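Local coordinates for putative cytoplasmic protein (Salmonella enterica subsp. enterica serovar Typhimurium, PDB 4IQN) that is of unknown function and belongs to the uncharacterised DUF5066 family, at residues R36-K39 / N45-T48; S80-N83 / I87-Y90. One frame throughout, in Å; residues are numbered along the deposited sequence.

Contact 1 (R36-K39 / N45-T48); sequences RVRK and NTET
Arg36 points across the contact, and its guanidinium meets the hydroxyl of Thr48, a grip that closes one end of the contact. Its chain is bent at both chi2 (-84°) and chi3 (-65°), which folds the guanidinium over so that one edge faces the threonine. NH2 donates to Thr48 OG1 over 3.2 Å, with the oxygen almost in the guanidinium plane, and NE adds a weak second bond to the same OG1. Thr48 holds OG1 between its own backbone N and carbonyl carbon, chi1 65°, which presents it to the arginine, while CG2 lies 4.2 Å from CD of Arg38. NH1 of Arg36 forms a salt bridge with Glu50.

Arg38 works differently. Its guanidinium lies against backbone: Thr46 CA sits over one face, 3.7 Å from NE and toward the rim, and the Thr46 methyl CG2 comes within 4.0 Å of NH2. NH1 finds its hydrogen-bond partner in the carbonyl of Pro43, inside the turn that joins the two segments.

The main chains meet where Lys39 N donates a nearly straight bond to Glu47 O, 2.9 Å long, and Arg38 and Thr48 form an antiparallel non-hydrogen-bonded pair. Thr48 CA also makes a CH-O contact of 3.2 Å with Val37 O. Just before the pairing, Asn45 OD1 accepts from Glu47 N, an Asx turn.

Strand 36-38 is the central member of a small mixed sheet, with 48-49 antiparallel on one flank and 86-87 parallel on the other; Val37 packs on Ile87 and Leu51, and a backbone bond between Lys39 and Ala124 ties the end of the strand to strand 124-128.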
# COMPACT_ATOMS: atom_id res chain seq x y z
N ARG A 36 14.27 2.88 -5.30
CA ARG A 36 14.40 2.07 -4.10
C ARG A 36 13.32 2.55 -3.13
O ARG A 36 12.73 3.62 -3.34
CB ARG A 36 15.79 2.26 -3.48
CG ARG A 36 16.93 1.83 -4.40
CD ARG A 36 17.24 0.35 -4.36
NE ARG A 36 17.73 -0.02 -3.04
CZ ARG A 36 17.99 -1.26 -2.64
NH1 ARG A 36 17.83 -2.29 -3.45
NH2 ARG A 36 18.42 -1.45 -1.39
N VAL A 37 13.06 1.80 -2.07
CA VAL A 37 12.13 2.26 -1.03
C VAL A 37 12.81 2.15 0.34
O VAL A 37 13.55 1.19 0.61
CB VAL A 37 10.76 1.49 -1.10
CG1 VAL A 37 10.98 0.01 -1.04
CG2 VAL A 37 9.80 1.97 0.00
N ARG A 38 12.58 3.14 1.21
CA ARG A 38 12.99 2.99 2.62
C ARG A 38 12.47 1.68 3.22
O ARG A 38 11.33 1.27 2.94
CB ARG A 38 12.55 4.20 3.45
CG ARG A 38 13.33 5.45 3.10
CD ARG A 38 14.72 5.39 3.67
NE ARG A 38 15.42 6.68 3.53
CZ ARG A 38 15.28 7.69 4.38
NH1 ARG A 38 14.47 7.58 5.43
NH2 ARG A 38 15.96 8.82 4.18
N LYS A 39 13.30 1.00 4.01
CA LYS A 39 12.94 -0.27 4.64
C LYS A 39 12.05 -0.07 5.87
O LYS A 39 11.20 -0.92 6.17
CB LYS A 39 14.20 -1.04 5.03
CG LYS A 39 14.05 -2.38 5.73
CD LYS A 39 13.47 -3.49 4.85
CE LYS A 39 13.34 -4.84 5.58
NZ LYS A 39 14.59 -5.61 5.62
N ASN A 45 15.97 6.57 9.71
CA ASN A 45 16.66 5.36 9.29
C ASN A 45 16.79 5.35 7.76
O ASN A 45 15.81 5.24 7.11
CB ASN A 45 15.90 4.12 9.75
CG ASN A 45 16.71 2.87 9.62
OD1 ASN A 45 17.47 2.69 8.67
ND2 ASN A 45 16.52 1.96 10.56
N THR A 46 17.99 5.46 7.21
CA THR A 46 18.14 5.62 5.76
C THR A 46 18.26 4.29 4.98
O THR A 46 18.49 4.31 3.77
CB THR A 46 19.37 6.49 5.43
OG1 THR A 46 20.52 5.81 5.90
CG2 THR A 46 19.29 7.84 6.14
N GLU A 47 18.14 3.15 5.65
CA GLU A 47 18.26 1.87 4.97
C GLU A 47 17.17 1.75 3.94
O GLU A 47 16.01 2.08 4.21
CB GLU A 47 18.24 0.70 5.95
CG GLU A 47 18.41 -0.66 5.26
CD GLU A 47 18.57 -1.83 6.23
OE1 GLU A 47 18.68 -1.58 7.46
OE2 GLU A 47 18.58 -2.99 5.76
N THR A 48 17.53 1.25 2.77
CA THR A 48 16.55 1.05 1.70
C THR A 48 16.52 -0.41 1.29
O THR A 48 17.40 -1.22 1.70
CB THR A 48 16.89 1.91 0.47
OG1 THR A 48 18.12 1.47 -0.07
CG2 THR A 48 17.03 3.39 0.84

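Contact 2 (S80-N83 / I87-Y90); sequences SIDN and IHSY
This is a polar surface contact in which the loop leading into strand 86-87 folds back on the residues that leave it, joined by one backbone bond and one side-chain bond. His88 carries both. Its backbone N donates to Ser80 O over 2.9 Å, approaching from above the carbonyl plane, and its ring NE2 donates to Asp82 OD2 over 2.8 Å.

OD2 lies nearly in the imidazole plane, but the carboxylate is itself turned across the ring, the two planes 71° apart; the N-H meets OD2 on the anti side, tilted 31° out of the carboxylate plane. Asp82 adopts the torsion that sets CG between its backbone N and carbonyl carbon (chi1 73°), which lifts the carboxylate toward the ring. Its other oxygen, OD1, accepts from Val86 N and more weakly from Glu84 N, so the carboxylate is fixed from both ends and in turn holds the rotation of the imidazole.

Behind the polar pair, Ile81 and Ile87 lie side by side and point the same way, with Ile81 CG1 3.9 Å from Ile87 CG1. Ile87 CG2 comes within 4.1 Å of Ser80 CB. Farther along, a water bridges the segments: Ser80 OG is 2.6 Å from it, and the water donates to Ser89 O over 2.8 Å. Beyond the contact, Ser89 OG bonds to Leu125 N and Tyr90 OH to Glu95, tying the outgoing chain to strand 124-128 and helix 93-99.

Altogether this is a chain reversal around a short link, with a single backbone bridge, Ile81 to Ile87, closed by a His-carboxylate hydrogen bond, and it brings the loop at 80-83 against the last residue of an outer strand in the small mixed sheet.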
# COMPACT_ATOMS: atom_id res chain seq x y z
N SER A 80 6.23 10.79 -2.58
CA SER A 80 7.24 10.36 -1.60
C SER A 80 8.63 10.09 -2.20
O SER A 80 9.55 9.75 -1.49
CB SER A 80 6.77 9.10 -0.84
OG SER A 80 5.75 9.43 0.08
N ILE A 81 8.75 10.24 -3.51
CA ILE A 81 9.97 9.89 -4.24
C ILE A 81 10.91 11.09 -4.17
O ILE A 81 10.55 12.16 -4.61
CB ILE A 81 9.67 9.57 -5.72
CG1 ILE A 81 8.74 8.35 -5.84
CG2 ILE A 81 10.96 9.28 -6.46
CD1 ILE A 81 8.43 7.93 -7.26
N ASP A 82 12.11 10.90 -3.64
CA ASP A 82 13.11 11.96 -3.61
C ASP A 82 13.98 12.01 -4.88
O ASP A 82 13.78 11.23 -5.79
CB ASP A 82 13.96 11.88 -2.32
CG ASP A 82 14.95 10.73 -2.28
OD1 ASP A 82 15.33 10.21 -3.32
OD2 ASP A 82 15.39 10.38 -1.15
N ASN A 83 14.91 12.98 -4.92
CA ASN A 83 15.92 13.14 -5.95
C ASN A 83 16.79 11.95 -6.31
O ASN A 83 17.19 11.77 -7.48
CB ASN A 83 16.89 14.23 -5.51
CG ASN A 83 16.39 15.57 -5.84
OD1 ASN A 83 15.36 15.70 -6.50
ND2 ASN A 83 17.10 16.60 -5.40
N ILE A 87 11.90 6.12 -2.42
CA ILE A 87 10.54 6.31 -1.92
C ILE A 87 10.59 6.32 -0.40
O ILE A 87 10.90 5.30 0.21
CB ILE A 87 9.60 5.18 -2.38
CG1 ILE A 87 9.55 5.11 -3.92
CG2 ILE A 87 8.22 5.40 -1.80
CD1 ILE A 87 8.84 3.90 -4.51
N HIS A 88 10.32 7.48 0.19
CA HIS A 88 10.31 7.61 1.66
C HIS A 88 9.02 6.96 2.19
O HIS A 88 8.04 6.87 1.47
CB HIS A 88 10.41 9.07 2.06
CG HIS A 88 11.76 9.66 1.81
ND1 HIS A 88 12.57 10.11 2.82
CD2 HIS A 88 12.46 9.80 0.67
CE1 HIS A 88 13.71 10.55 2.30
NE2 HIS A 88 13.67 10.36 1.00
N SER A 89 9.07 6.46 3.41
CA SER A 89 7.93 5.80 4.00
C SER A 89 6.76 6.75 4.19
O SER A 89 6.90 7.93 4.45
CB SER A 89 8.29 5.08 5.35
OG SER A 89 7.13 4.41 5.88
N TYR A 90 5.57 6.19 4.08
CA TYR A 90 4.36 6.87 4.45
C TYR A 90 4.08 6.48 5.89
O TYR A 90 4.47 5.40 6.33
CB TYR A 90 3.24 6.34 3.55
CG TYR A 90 1.94 7.06 3.58
CD1 TYR A 90 1.70 8.14 2.72
CD2 TYR A 90 0.89 6.63 4.44
CE1 TYR A 90 0.48 8.80 2.73
CE2 TYR A 90 -0.31 7.30 4.45
CZ TYR A 90 -0.51 8.36 3.58
OH TYR A 90 -1.68 9.01 3.53
O HOH W 1 6.42 9.98 2.54

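In the fold
Both contacts lie at the surface, on the same side of the chain's centre and about 9 Å apart between centres, and they share one small mixed sheet. Contact 1 joins its central strand to an outer one; contact 2 braces the end of the other outer strand against the loop that leads into it. Backbone bonds run between them: Arg36 O probably accepts from Ile87 N at 2.8 Å, and Ile87 O from Arg38 N at 2.9 Å. Arg38 NH2 also packs 3.4 Å from His88 CE1. Contact 1 relies on arginines set against a hydroxyl and main chain, contact 2 on a histidine-carboxylate bond, a bridging water and an isoleucine pair.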